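Local coordinates for phosphotriesterase homology protein (Escherichia coli, PDB 1BF6) that hydrolyses phosphorylated glyceryl acetates, and also aromatic acetates and propionates, with two zinc ions bound per subunit in a TIM-barrel fold of the phosphotriesterase family, at residues A[31-34]-A[35-39]; A[83-86]-A[87-90]; A[93-96]-A[97-101]; A[161-164]-A[165-168]; A[214-217]-A[218-222]. All coordinates share one frame; numbering follows the deposited sequence.

Contact 1: A[31-34]-A[35-39]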
loop_
_atom_site.group_PDB
_atom_site.type_symbol
_atom_site.label_atom_id
_atom_site.label_comp_id
_atom_site.label_asym_id
_atom_site.label_seq_id
_atom_site.Cartn_x
_atom_site.Cartn_y
_atom_site.Cartn_z
ATOM N N GLN A 31 -0.828 -15.991 -10.100
ATOM C CA GLN A 31 -1.073 -17.411 -9.866
ATOM C C GLN A 31 -2.204 -17.592 -8.870
ATOM O O GLN A 31 -2.001 -17.630 -7.656
ATOM C CB GLN A 31 0.215 -18.088 -9.418
ATOM C CG GLN A 31 1.342 -17.889 -10.435
ATOM C CD GLN A 31 2.607 -18.643 -10.087
ATOM O OE1 GLN A 31 3.328 -18.273 -9.167
ATOM N NE2 GLN A 31 2.897 -19.696 -10.847
ATOM N N TYR A 32 -3.402 -17.705 -9.424
ATOM C CA TYR A 32 -4.629 -17.821 -8.669
ATOM C C TYR A 32 -4.675 -18.786 -7.490
ATOM O O TYR A 32 -4.960 -18.365 -6.367
ATOM C CB TYR A 32 -5.790 -18.106 -9.613
ATOM C CG TYR A 32 -7.132 -18.020 -8.934
ATOM C CD1 TYR A 32 -7.599 -16.806 -8.421
ATOM C CD2 TYR A 32 -7.935 -19.150 -8.800
ATOM C CE1 TYR A 32 -8.834 -16.726 -7.791
ATOM C CE2 TYR A 32 -9.170 -19.082 -8.178
ATOM C CZ TYR A 32 -9.616 -17.867 -7.675
ATOM O OH TYR A 32 -10.852 -17.802 -7.083
ATOM N N ALA A 33 -4.466 -20.075 -7.751
ATOM C CA ALA A 33 -4.507 -21.081 -6.689
ATOM C C ALA A 33 -3.568 -20.725 -5.539
ATOM O O ALA A 33 -3.977 -20.728 -4.376
ATOM C CB ALA A 33 -4.183 -22.468 -7.251
ATOM N N PHE A 34 -2.329 -20.375 -5.868
ATOM C CA PHE A 34 -1.342 -20.006 -4.860
ATOM C C PHE A 34 -1.770 -18.784 -4.057
ATOM O O PHE A 34 -1.603 -18.757 -2.837
ATOM C CB PHE A 34 0.010 -19.710 -5.499
ATOM C CG PHE A 34 0.656 -20.898 -6.144
ATOM C CD1 PHE A 34 0.192 -22.181 -5.902
ATOM C CD2 PHE A 34 1.749 -20.723 -6.983
ATOM C CE1 PHE A 34 0.808 -23.273 -6.485
ATOM C CE2 PHE A 34 2.376 -21.810 -7.573
ATOM C CZ PHE A 34 1.902 -23.085 -7.322
ATOM N N ILE A 35 -2.286 -17.762 -4.740
ATOM C CA ILE A 35 -2.714 -16.543 -4.057
ATOM C C ILE A 35 -3.898 -16.822 -3.133
ATOM O O ILE A 35 -3.923 -16.324 -2.013
ATOM C CB ILE A 35 -2.949 -15.344 -5.050
ATOM C CG1 ILE A 35 -1.670 -14.460 -5.034
ATOM C CG2 ILE A 35 -4.149 -14.500 -4.612
ATOM C CD1 ILE A 35 -0.776 -14.550 -3.768
ATOM N N CYS A 36 -4.837 -17.658 -3.573
ATOM C CA CYS A 36 -5.976 -18.042 -2.738
ATOM C C CYS A 36 -5.492 -18.796 -1.487
ATOM O O CYS A 36 -6.006 -18.583 -0.392
ATOM C CB CYS A 36 -6.946 -18.935 -3.509
ATOM S SG CYS A 36 -8.002 -18.062 -4.680
ATOM N N GLN A 37 -4.503 -19.676 -1.648
ATOM C CA GLN A 37 -3.968 -20.435 -0.514
ATOM C C GLN A 37 -3.316 -19.484 0.492
ATOM O O GLN A 37 -3.484 -19.649 1.708
ATOM C CB GLN A 37 -2.960 -21.492 -0.994
ATOM C CG GLN A 37 -3.609 -22.675 -1.730
ATOM C CD GLN A 37 -2.664 -23.385 -2.712
ATOM O OE1 GLN A 37 -1.434 -23.383 -2.551
ATOM N NE2 GLN A 37 -3.245 -23.989 -3.744
ATOM N N GLU A 38 -2.612 -18.470 -0.015
ATOM C CA GLU A 38 -1.959 -17.478 0.836
ATOM C C GLU A 38 -2.993 -16.663 1.617
ATOM O O GLU A 38 -2.745 -16.267 2.752
ATOM C CB GLU A 38 -1.099 -16.537 -0.005
ATOM C CG GLU A 38 0.073 -17.220 -0.722
ATOM C CD GLU A 38 1.358 -17.263 0.098
ATOM O OE1 GLU A 38 1.411 -16.700 1.214
ATOM O OE2 GLU A 38 2.345 -17.847 -0.399
ATOM N N MET A 39 -4.147 -16.403 1.004
ATOM C CA MET A 39 -5.192 -15.630 1.681
ATOM C C MET A 39 -5.816 -16.480 2.779
ATOM O O MET A 39 -6.137 -15.967 3.842
ATOM C CB MET A 39 -6.250 -15.116 0.690
ATOM C CG MET A 39 -5.714 -14.105 -0.339
ATOM S SD MET A 39 -4.905 -12.633 0.330
ATOM C CE MET A 39 -3.139 -12.969 -0.039
#
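A cysteine sulfur-aromatic contact, Cys36 against Tyr32, marks the first turn of helix 32-44, with Gln31 at its N-cap. SG of Cys36 stands over one face of the tyrosine ring, 3.6 Å from the ring centroid and displaced toward the rim. Its closest ring atom is CZ of Tyr32, 3.4 Å from SG. With CG of Tyr32 anti to the backbone N (chi1 -171°), the phenol leans over the following turn, where the sulfur meets it. The turn itself is held by i to i+4 backbone hydrogen bonds: Ile35 N reaches Gln31 O at 2.9 Å, and the series continues through Cys36 to Tyr32, Gln37 to Ala33 and Glu38 to Phe34.

On another flank Gln37 lies alongside Phe34. Its CG rests 3.3 Å from Ala33 O, and its OE1 approaches CD1 of Phe34 at 3.9 Å, the amide and ring planes being 64° apart. CG of Glu38, anti to its carbonyl carbon, lies 3.1 Å from Phe34 O; a bend at chi2 then turns the carboxylate off to a salt bridge with Lys250 and a bond from Tyr257 N.

Helix 62-72 flanks the tyrosine side: Phe64 meets the Tyr32 ring edge-to-face, Glu71 touches both Tyr32 and Cys36, and Val68 packs on Tyr32 and Met39. Ile35 instead turns to the loop residues Leu249 and Tyr257.

Contact 2: A[83-86]-A[87-90]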
loop_
_atom_site.group_PDB
_atom_site.type_symbol
_atom_site.label_atom_id
_atom_site.label_comp_id
_atom_site.label_asym_id
_atom_site.label_seq_id
_atom_site.Cartn_x
_atom_site.Cartn_y
_atom_site.Cartn_z
ATOM N N TYR A 83 1.052 4.956 -11.276
ATOM C CA TYR A 83 2.258 4.539 -10.559
ATOM C C TYR A 83 3.415 5.524 -10.370
ATOM O O TYR A 83 3.493 6.193 -9.347
ATOM C CB TYR A 83 2.723 3.217 -11.168
ATOM C CG TYR A 83 3.734 2.437 -10.354
ATOM C CD1 TYR A 83 3.826 2.584 -8.974
ATOM C CD2 TYR A 83 4.606 1.550 -10.987
ATOM C CE1 TYR A 83 4.767 1.871 -8.244
ATOM C CE2 TYR A 83 5.540 0.831 -10.274
ATOM C CZ TYR A 83 5.624 0.996 -8.904
ATOM O OH TYR A 83 6.594 0.303 -8.222
ATOM N N GLN A 84 4.388 5.515 -11.275
ATOM C CA GLN A 84 5.521 6.433 -11.205
ATOM C C GLN A 84 5.994 6.719 -12.628
ATOM O O GLN A 84 5.585 6.037 -13.576
ATOM C CB GLN A 84 6.665 5.899 -10.338
ATOM C CG GLN A 84 7.138 4.522 -10.697
ATOM C CD GLN A 84 8.359 4.128 -9.910
ATOM O OE1 GLN A 84 9.375 4.817 -9.937
ATOM N NE2 GLN A 84 8.269 3.011 -9.199
ATOM N N ASP A 85 6.840 7.730 -12.752
ATOM C CA ASP A 85 7.332 8.194 -14.046
ATOM C C ASP A 85 7.715 7.143 -15.081
ATOM O O ASP A 85 7.145 7.109 -16.178
ATOM C CB ASP A 85 8.463 9.193 -13.867
ATOM C CG ASP A 85 8.603 10.097 -15.063
ATOM O OD1 ASP A 85 7.848 11.094 -15.147
ATOM O OD2 ASP A 85 9.418 9.779 -15.953
ATOM N N ALA A 86 8.618 6.244 -14.701
ATOM C CA ALA A 86 9.086 5.201 -15.608
ATOM C C ALA A 86 8.019 4.226 -16.101
ATOM O O ALA A 86 8.173 3.635 -17.169
ATOM C CB ALA A 86 10.248 4.450 -14.972
ATOM N N PHE A 87 6.920 4.090 -15.353
ATOM C CA PHE A 87 5.846 3.169 -15.717
ATOM C C PHE A 87 4.574 3.811 -16.287
ATOM O O PHE A 87 3.634 3.098 -16.650
ATOM C CB PHE A 87 5.465 2.295 -14.510
ATOM C CG PHE A 87 6.585 1.429 -13.994
ATOM C CD1 PHE A 87 7.664 1.984 -13.315
ATOM C CD2 PHE A 87 6.553 0.053 -14.183
ATOM C CE1 PHE A 87 8.701 1.183 -12.831
ATOM C CE2 PHE A 87 7.587 -0.763 -13.702
ATOM C CZ PHE A 87 8.656 -0.195 -13.028
ATOM N N PHE A 88 4.536 5.138 -16.382
ATOM C CA PHE A 88 3.338 5.823 -16.894
ATOM C C PHE A 88 3.012 5.560 -18.368
ATOM O O PHE A 88 3.918 5.492 -19.206
ATOM C CB PHE A 88 3.472 7.351 -16.783
ATOM C CG PHE A 88 3.419 7.904 -15.383
ATOM C CD1 PHE A 88 2.641 7.304 -14.384
ATOM C CD2 PHE A 88 4.124 9.073 -15.077
ATOM C CE1 PHE A 88 2.569 7.870 -13.101
ATOM C CE2 PHE A 88 4.060 9.646 -13.807
ATOM C CZ PHE A 88 3.280 9.043 -12.812
ATOM N N PRO A 89 1.719 5.378 -18.696
ATOM C CA PRO A 89 1.352 5.163 -20.102
ATOM C C PRO A 89 1.576 6.548 -20.746
ATOM O O PRO A 89 1.699 7.556 -20.034
ATOM C CB PRO A 89 -0.149 4.863 -20.031
ATOM C CG PRO A 89 -0.334 4.297 -18.660
ATOM C CD PRO A 89 0.565 5.142 -17.805
ATOM N N GLU A 90 1.635 6.601 -22.074
ATOM C CA GLU A 90 1.846 7.862 -22.796
ATOM C C GLU A 90 0.816 8.938 -22.452
ATOM O O GLU A 90 1.156 10.112 -22.320
ATOM C CB GLU A 90 1.797 7.618 -24.314
ATOM C CG GLU A 90 2.794 6.575 -24.838
ATOM C CD GLU A 90 4.248 7.037 -24.774
ATOM O OE1 GLU A 90 4.494 8.222 -24.435
ATOM O OE2 GLU A 90 5.148 6.213 -25.078
#
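Tyr83 and Phe87 form a T-shaped aromatic pair across a short 3-10 turn, in the loop that leaves barrel strand 75-80 beside the zinc site. The tyrosine presents its edge to the phenylalanine face, with centroids 5.0 Å apart and planes at 59°. Its CG is anti to the backbone N (chi1 -165°), which carries the ring alongside Phe87 and sets CE2 over the centre of that ring. Tyr83 also meets the zinc ligand His157 edge-to-face.

Among apolar contacts, CG of Gln84 packs 3.7 Å from CD1 of Phe87, and the same CG lies over the centre of the Tyr83 ring.

The third kind is polar backbone against a ring face. Phe88 lays its ring against the chain, with Gln84 O 3.2 Å above its centre and Asp85 N nearer the rim; that N-H bonds to Glu136. Were Phe88 an alanine, this peptide would probably lose its aromatic floor and a gap open toward Leu135 and Val139 of helix 134-150.

Two backbone hydrogen bonds close the turn, both with the donor above the carbonyl plane: Phe87 N reaches Gln84 O at 3.0 Å, and Phe88 N meets Asp85 O at 3.3 Å, farther out of plane at 64°.

Contact 3: A[93-96]-A[97-101]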
loop_
_atom_site.group_PDB
_atom_site.type_symbol
_atom_site.label_atom_id
_atom_site.label_comp_id
_atom_site.label_asym_id
_atom_site.label_seq_id
_atom_site.Cartn_x
_atom_site.Cartn_y
_atom_site.Cartn_z
ATOM N N ALA A 93 0.851 12.179 -19.949
ATOM C CA ALA A 93 1.369 13.473 -20.386
ATOM C C ALA A 93 0.374 14.249 -21.259
ATOM O O ALA A 93 0.270 15.466 -21.140
ATOM C CB ALA A 93 2.694 13.299 -21.133
ATOM N N THR A 94 -0.367 13.535 -22.106
ATOM C CA THR A 94 -1.312 14.163 -23.028
ATOM C C THR A 94 -2.687 14.501 -22.472
ATOM O O THR A 94 -3.363 15.399 -22.986
ATOM C CB THR A 94 -1.455 13.360 -24.327
ATOM O OG1 THR A 94 -1.995 12.061 -24.053
ATOM C CG2 THR A 94 -0.099 13.237 -25.014
ATOM N N ARG A 95 -3.125 13.778 -21.442
ATOM C CA ARG A 95 -4.412 14.102 -20.825
ATOM C C ARG A 95 -4.182 15.258 -19.847
ATOM O O ARG A 95 -3.048 15.522 -19.434
ATOM C CB ARG A 95 -4.999 12.888 -20.098
ATOM C CG ARG A 95 -5.528 11.844 -21.048
ATOM C CD ARG A 95 -6.069 10.644 -20.340
ATOM N NE ARG A 95 -6.340 9.571 -21.288
ATOM C CZ ARG A 95 -6.800 8.370 -20.956
ATOM N NH1 ARG A 95 -7.055 8.074 -19.686
ATOM N NH2 ARG A 95 -6.973 7.449 -21.893
ATOM N N SER A 96 -5.238 16.004 -19.544
ATOM C CA SER A 96 -5.117 17.116 -18.604
ATOM C C SER A 96 -5.275 16.547 -17.196
ATOM O O SER A 96 -5.859 15.468 -17.013
ATOM C CB SER A 96 -6.233 18.133 -18.840
ATOM O OG SER A 96 -7.488 17.591 -18.437
ATOM N N VAL A 97 -4.797 17.296 -16.208
ATOM C CA VAL A 97 -4.915 16.882 -14.812
ATOM C C VAL A 97 -6.389 16.608 -14.451
ATOM O O VAL A 97 -6.682 15.692 -13.687
ATOM C CB VAL A 97 -4.251 17.926 -13.864
ATOM C CG1 VAL A 97 -4.957 19.275 -13.950
ATOM C CG2 VAL A 97 -4.228 17.420 -12.430
ATOM N N GLN A 98 -7.317 17.356 -15.062
ATOM C CA GLN A 98 -8.754 17.172 -14.819
ATOM C C GLN A 98 -9.240 15.819 -15.346
ATOM O O GLN A 98 -10.079 15.158 -14.727
ATOM C CB GLN A 98 -9.585 18.292 -15.483
ATOM C CG GLN A 98 -9.498 19.649 -14.810
ATOM C CD GLN A 98 -8.279 20.449 -15.224
ATOM O OE1 GLN A 98 -7.586 20.127 -16.204
ATOM N NE2 GLN A 98 -8.008 21.511 -14.476
ATOM N N GLU A 99 -8.745 15.420 -16.513
ATOM C CA GLU A 99 -9.145 14.137 -17.079
ATOM C C GLU A 99 -8.609 12.999 -16.195
ATOM O O GLU A 99 -9.321 12.021 -15.941
ATOM C CB GLU A 99 -8.650 14.004 -18.523
ATOM C CG GLU A 99 -9.457 14.836 -19.535
ATOM C CD GLU A 99 -8.799 14.923 -20.902
ATOM O OE1 GLU A 99 -7.568 15.072 -20.967
ATOM O OE2 GLU A 99 -9.521 14.857 -21.918
ATOM N N LEU A 100 -7.381 13.153 -15.697
ATOM C CA LEU A 100 -6.785 12.131 -14.822
ATOM C C LEU A 100 -7.642 11.995 -13.546
ATOM O O LEU A 100 -8.010 10.883 -13.157
ATOM C CB LEU A 100 -5.327 12.470 -14.485
ATOM C CG LEU A 100 -4.335 12.497 -15.667
ATOM C CD1 LEU A 100 -2.938 12.838 -15.192
ATOM C CD2 LEU A 100 -4.349 11.170 -16.433
ATOM N N ALA A 101 -8.024 13.132 -12.953
ATOM C CA ALA A 101 -8.873 13.142 -11.753
ATOM C C ALA A 101 -10.243 12.515 -12.012
ATOM O O ALA A 101 -10.744 11.753 -11.191
ATOM C CB ALA A 101 -9.037 14.555 -11.220
HETATM O O HOH W 1 -7.618 9.937 -17.484
#
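Glu99 folds back over Ser96 to make a capping box at the start of helix 97-109, and its side chain can be followed atom by atom. CB lies 3.5 Å from Ser96 O, over the carbonyl that opens the helix. CG then passes the serine hydroxyl, 3.6 Å from Ser96 OG. CD carries the chain on past that hydroxyl toward the serine amide, extended beyond CG. At the tip, OE1 of Glu99 takes the hydrogen bond from Ser96 N at 2.9 Å, nearly straight at 166° and through its anti lone pair. The same oxygen comes within 3.3 Å of Arg95 CA, close beside the residue before the cap.

The reciprocal half of the box runs the other way: Glu99 N donates to Ser96 OG at 3.2 Å. The serine holds OG in place for this by setting it between its own backbone N and carbonyl carbon (chi1 70°). OG also makes a weak bond to Gln98 OE1, and Leu100 N bonds to Ser96 O as the first full helical turn closes.

Arg95 crosses Glu99 at about a right angle without their charges meeting. Its NH1 instead donates to a water, which is weakly bonded to Glu99 O, while NH2 hydrogen-bonds a glycerol that probably comes from the crystallisation liquor.

Helix 134-150 lies against this corner: Lys138 donates to Arg95 O, Ala142 receives both Val97 and Leu100, and Leu145 touches Ala101, with Tyr82 packing on Arg95 and Leu100 from the loop after strand 75-80.

Contact 4: A[161-164]-A[165-168]; sequences STMG and LEQL. With SO4 (sulfate ion), chain E.
Met163 and Glu166 meet closely, OE1 of the glutamate lying 3.1 Å from Met163 CA. The methionine is bent at chi2 and chi3 (-49° and -77°), which curls its thioether back to bring CE within 3.7 Å of Glu166 CG. CE thus lies against the aliphatic part of the glutamate, while OE1 sits by the methionine backbone. With a glycine at Met163 the thioether chain would be gone, and Glu166 CG would probably lose its apolar neighbour, leaving the glutamate freer to turn. On another flank the contacts are to carbonyl oxygens: CG of Gln167 lies 3.2 Å from Met163 O, and CG of Leu168 rests on Gly164 O.

Met163 is the N-cap of helix 164-173, the helix that follows strand 154-157 in the beta-alpha architecture of the barrel. Two backbone bonds start the helix, Gln167 N to Met163 O at 2.9 Å and Leu168 N to Gly164 O at 3.1 Å. This part, with Gly164 and Gln167, is buried; the amide of Gln167 is fixed by Thr156, Thr127 and His157 O, its side chain about 6 Å from that of His157.

Glu166, by contrast, is exposed and Met163 partly so. On this solvent side a sulfate, probably from the crystallisation liquor, is well bonded: Met163 N donates to its O2 at 2.8 Å, SD of Met163 stands 3.7 Å from that oxygen, and Lys189 supplies a further bond.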
loop_
_atom_site.group_PDB
_atom_site.type_symbol
_atom_site.label_atom_id
_atom_site.label_comp_id
_atom_site.label_asym_id
_atom_site.label_seq_id
_atom_site.Cartn_x
_atom_site.Cartn_y
_atom_site.Cartn_z
ATOM N N SER A 161 12.330 5.009 0.174
ATOM C CA SER A 161 12.014 5.901 1.290
ATOM C C SER A 161 12.382 7.368 1.088
ATOM O O SER A 161 12.691 8.066 2.054
ATOM C CB SER A 161 12.648 5.361 2.582
ATOM O OG SER A 161 12.241 4.019 2.801
ATOM N N THR A 162 12.336 7.838 -0.162
ATOM C CA THR A 162 12.669 9.238 -0.462
ATOM C C THR A 162 11.436 10.036 -0.896
ATOM O O THR A 162 10.472 9.465 -1.395
ATOM C CB THR A 162 13.701 9.373 -1.626
ATOM O OG1 THR A 162 13.115 8.887 -2.846
ATOM C CG2 THR A 162 14.974 8.604 -1.321
ATOM N N MET A 163 11.496 11.352 -0.678
ATOM C CA MET A 163 10.458 12.306 -1.088
ATOM C C MET A 163 9.110 12.298 -0.364
ATOM O O MET A 163 8.182 12.983 -0.797
ATOM C CB MET A 163 10.216 12.213 -2.608
ATOM C CG MET A 163 11.497 12.201 -3.453
ATOM S SD MET A 163 12.661 13.483 -3.022
ATOM C CE MET A 163 11.862 14.888 -3.802
ATOM N N GLY A 164 9.001 11.554 0.738
ATOM C CA GLY A 164 7.755 11.509 1.481
ATOM C C GLY A 164 7.276 12.878 1.945
ATOM O O GLY A 164 6.108 13.218 1.743
ATOM N N LEU A 165 8.162 13.673 2.538
ATOM C CA LEU A 165 7.778 14.999 3.013
ATOM C C LEU A 165 7.320 15.890 1.846
ATOM O O LEU A 165 6.350 16.650 1.981
ATOM C CB LEU A 165 8.919 15.648 3.800
ATOM C CG LEU A 165 9.190 15.029 5.186
ATOM C CD1 LEU A 165 10.484 15.588 5.768
ATOM C CD2 LEU A 165 8.011 15.306 6.116
ATOM N N GLU A 166 7.982 15.738 0.695
ATOM C CA GLU A 166 7.651 16.494 -0.518
ATOM C C GLU A 166 6.269 16.109 -1.039
ATOM O O GLU A 166 5.507 16.971 -1.504
ATOM C CB GLU A 166 8.707 16.264 -1.608
ATOM C CG GLU A 166 10.020 17.019 -1.384
ATOM C CD GLU A 166 10.987 16.317 -0.441
ATOM O OE1 GLU A 166 10.689 15.207 0.052
ATOM O OE2 GLU A 166 12.064 16.887 -0.202
ATOM N N GLN A 167 5.939 14.819 -0.947
ATOM C CA GLN A 167 4.630 14.335 -1.374
ATOM C C GLN A 167 3.549 14.970 -0.500
ATOM O O GLN A 167 2.487 15.342 -0.993
ATOM C CB GLN A 167 4.505 12.816 -1.211
ATOM C CG GLN A 167 5.432 11.967 -2.073
ATOM C CD GLN A 167 5.207 10.474 -1.860
ATOM O OE1 GLN A 167 4.548 10.064 -0.907
ATOM N NE2 GLN A 167 5.732 9.662 -2.764
ATOM N N LEU A 168 3.806 15.031 0.808
ATOM C CA LEU A 168 2.836 15.589 1.755
ATOM C C LEU A 168 2.623 17.085 1.546
ATOM O O LEU A 168 1.486 17.560 1.614
ATOM C CB LEU A 168 3.257 15.300 3.202
ATOM C CG LEU A 168 3.287 13.817 3.621
ATOM C CD1 LEU A 168 3.661 13.725 5.097
ATOM C CD2 LEU A 168 1.937 13.169 3.370
HETATM S S SO4 E . 14.994 11.853 1.247
HETATM O O1 SO4 E . 16.307 11.644 0.641
HETATM O O2 SO4 E . 13.998 12.311 0.181
HETATM O O3 SO4 E . 14.416 10.557 1.882
HETATM O O4 SO4 E . 15.128 12.877 2.374
#

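Contact 5: A[214-217]-A[218-222]; sequences SYYP and DEKRI. With SO4 (sulfate ion), chain F.
Tyr216 O receives NH1 of Arg221 at 2.7 Å, a weak bond by its bent angle of 129°. The arginine runs past the tyrosine in the opposite direction, with the guanidinium plane nearly perpendicular to the ring, and CG of Arg221 reaches the ring edge, 3.9 Å from Tyr216 CD2. Lys220 crosses the same ring at about a right angle, its CB 3.4 Å from Tyr216 OH. It also crosses Pro217 obliquely, and its extended chi2 (-172°) puts CD as well as CG against the proline, CG of Pro217 lying 3.6 Å from Lys220 CG. Pro217 O is gripped twice: by Lys220 N at 2.9 Å from above the carbonyl plane, and by Arg221 N at 3.2 Å within it.

A second shell fixes the arginine. Its NH1 also forms a salt bridge with Asp218 OD1 at 2.9 Å, though with weak hydrogen-bond geometry; that oxygen takes the Gly211 amide as well. Asp187 pairs with NE, and Thr209 bonds NH2. The phenol of Tyr216 is bonded to Asp190. Farther out, Tyr215 OH donates to a sulfate O1 at 3.0 Å, and Lys212 and Thr244 share that anion.

Pro217 is the N-cap of helix 218-230, entered from the loop after strand 204-207, in the strand-loop-helix succession of a TIM barrel, whose active site lies at the C-terminal ends of the strands.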
loop_
_atom_site.group_PDB
_atom_site.type_symbol
_atom_site.label_atom_id
_atom_site.label_comp_id
_atom_site.label_asym_id
_atom_site.label_seq_id
_atom_site.Cartn_x
_atom_site.Cartn_y
_atom_site.Cartn_z
ATOM N N SER A 214 17.191 -7.744 1.749
ATOM C CA SER A 214 18.321 -7.459 0.872
ATOM C C SER A 214 18.338 -5.961 0.560
ATOM O O SER A 214 19.315 -5.427 0.034
ATOM C CB SER A 214 18.236 -8.295 -0.404
ATOM O OG SER A 214 18.369 -9.673 -0.090
ATOM N N TYR A 215 17.243 -5.282 0.887
ATOM C CA TYR A 215 17.139 -3.839 0.685
ATOM C C TYR A 215 17.466 -3.158 2.007
ATOM O O TYR A 215 18.251 -2.210 2.066
ATOM C CB TYR A 215 15.711 -3.443 0.290
ATOM C CG TYR A 215 15.296 -3.773 -1.129
ATOM C CD1 TYR A 215 16.174 -3.593 -2.201
ATOM C CD2 TYR A 215 13.995 -4.205 -1.406
ATOM C CE1 TYR A 215 15.763 -3.828 -3.514
ATOM C CE2 TYR A 215 13.573 -4.443 -2.707
ATOM C CZ TYR A 215 14.456 -4.252 -3.757
ATOM O OH TYR A 215 14.032 -4.475 -5.049
ATOM N N TYR A 216 16.869 -3.685 3.073
ATOM C CA TYR A 216 17.025 -3.142 4.420
ATOM C C TYR A 216 16.648 -4.272 5.386
ATOM O O TYR A 216 15.687 -5.000 5.138
ATOM C CB TYR A 216 16.059 -1.960 4.564
ATOM C CG TYR A 216 16.226 -1.109 5.794
ATOM C CD1 TYR A 216 17.372 -0.344 5.991
ATOM C CD2 TYR A 216 15.211 -1.036 6.745
ATOM C CE1 TYR A 216 17.497 0.477 7.114
ATOM C CE2 TYR A 216 15.325 -0.222 7.855
ATOM C CZ TYR A 216 16.459 0.529 8.036
ATOM O OH TYR A 216 16.551 1.346 9.136
ATOM N N PRO A 217 17.391 -4.429 6.494
ATOM C CA PRO A 217 17.074 -5.506 7.444
ATOM C C PRO A 217 15.880 -5.311 8.392
ATOM O O PRO A 217 15.679 -4.226 8.946
ATOM C CB PRO A 217 18.389 -5.683 8.201
ATOM C CG PRO A 217 18.952 -4.302 8.237
ATOM C CD PRO A 217 18.643 -3.736 6.866
ATOM N N ASP A 218 15.106 -6.379 8.578
ATOM C CA ASP A 218 13.946 -6.378 9.482
ATOM C C ASP A 218 14.348 -5.943 10.895
ATOM O O ASP A 218 13.542 -5.343 11.617
ATOM C CB ASP A 218 13.284 -7.763 9.558
ATOM C CG ASP A 218 12.310 -8.030 8.420
ATOM O OD1 ASP A 218 11.891 -7.083 7.708
ATOM O OD2 ASP A 218 11.942 -9.210 8.236
ATOM N N GLU A 219 15.576 -6.271 11.294
ATOM C CA GLU A 219 16.081 -5.893 12.613
ATOM C C GLU A 219 16.062 -4.369 12.768
ATOM O O GLU A 219 15.784 -3.843 13.850
ATOM C CB GLU A 219 17.510 -6.414 12.811
ATOM C CG GLU A 219 18.121 -6.011 14.150
ATOM C CD GLU A 219 19.566 -6.482 14.327
ATOM O OE1 GLU A 219 20.134 -7.071 13.374
ATOM O OE2 GLU A 219 20.136 -6.255 15.425
ATOM N N LYS A 220 16.371 -3.666 11.682
ATOM C CA LYS A 220 16.372 -2.211 11.697
ATOM C C LYS A 220 14.956 -1.642 11.606
ATOM O O LYS A 220 14.695 -0.568 12.135
ATOM C CB LYS A 220 17.283 -1.658 10.612
ATOM C CG LYS A 220 18.744 -1.928 10.894
ATOM C CD LYS A 220 19.660 -1.211 9.928
ATOM C CE LYS A 220 21.114 -1.444 10.327
ATOM N NZ LYS A 220 22.066 -0.624 9.528
ATOM N N ARG A 221 14.051 -2.371 10.955
ATOM C CA ARG A 221 12.648 -1.960 10.875
ATOM C C ARG A 221 12.105 -2.045 12.315
ATOM O O ARG A 221 11.413 -1.140 12.793
ATOM C CB ARG A 221 11.832 -2.901 9.965
ATOM C CG ARG A 221 12.192 -2.849 8.471
ATOM C CD ARG A 221 11.223 -3.684 7.643
ATOM N NE ARG A 221 11.478 -3.503 6.214
ATOM C CZ ARG A 221 12.412 -4.148 5.515
ATOM N NH1 ARG A 221 13.190 -5.060 6.092
ATOM N NH2 ARG A 221 12.650 -3.795 4.254
ATOM N N ILE A 222 12.460 -3.127 13.011
ATOM C CA ILE A 222 12.031 -3.329 14.396
ATOM C C ILE A 222 12.551 -2.200 15.292
ATOM O O ILE A 222 11.794 -1.660 16.103
ATOM C CB ILE A 222 12.454 -4.751 14.918
ATOM C CG1 ILE A 222 11.496 -5.801 14.340
ATOM C CG2 ILE A 222 12.461 -4.798 16.446
ATOM C CD1 ILE A 222 11.946 -7.238 14.543
HETATM S S SO4 F . 10.649 -5.745 -5.641
HETATM O O1 SO4 F . 11.854 -6.109 -6.381
HETATM O O2 SO4 F . 9.445 -5.841 -6.572
HETATM O O3 SO4 F . 10.370 -6.688 -4.438
HETATM O O4 SO4 F . 10.815 -4.339 -5.069
#

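How the contacts relate
All five contacts occupy helix starts or the loops before helices, spread round one barrel. Contact 2 is nearest the metal centre: the Tyr83 side chain lies about 4 Å from a zinc ion, against about 9 Å for Gln167 of contact 4, 12 Å for Arg221 of contact 5 and 13 Å for Ile35 of contact 1. Contacts 2 and 3 adjoin in sequence, their centres 13 Å apart, and both lean on helix 134-150. Contacts 4 and 5 come within about 7 Å at their nearest atoms, each beside its own sulfate. Contacts 3 and 5, 38 Å apart by their centres, sit on opposite sides of the chain's centre, as do contacts 1 and 4.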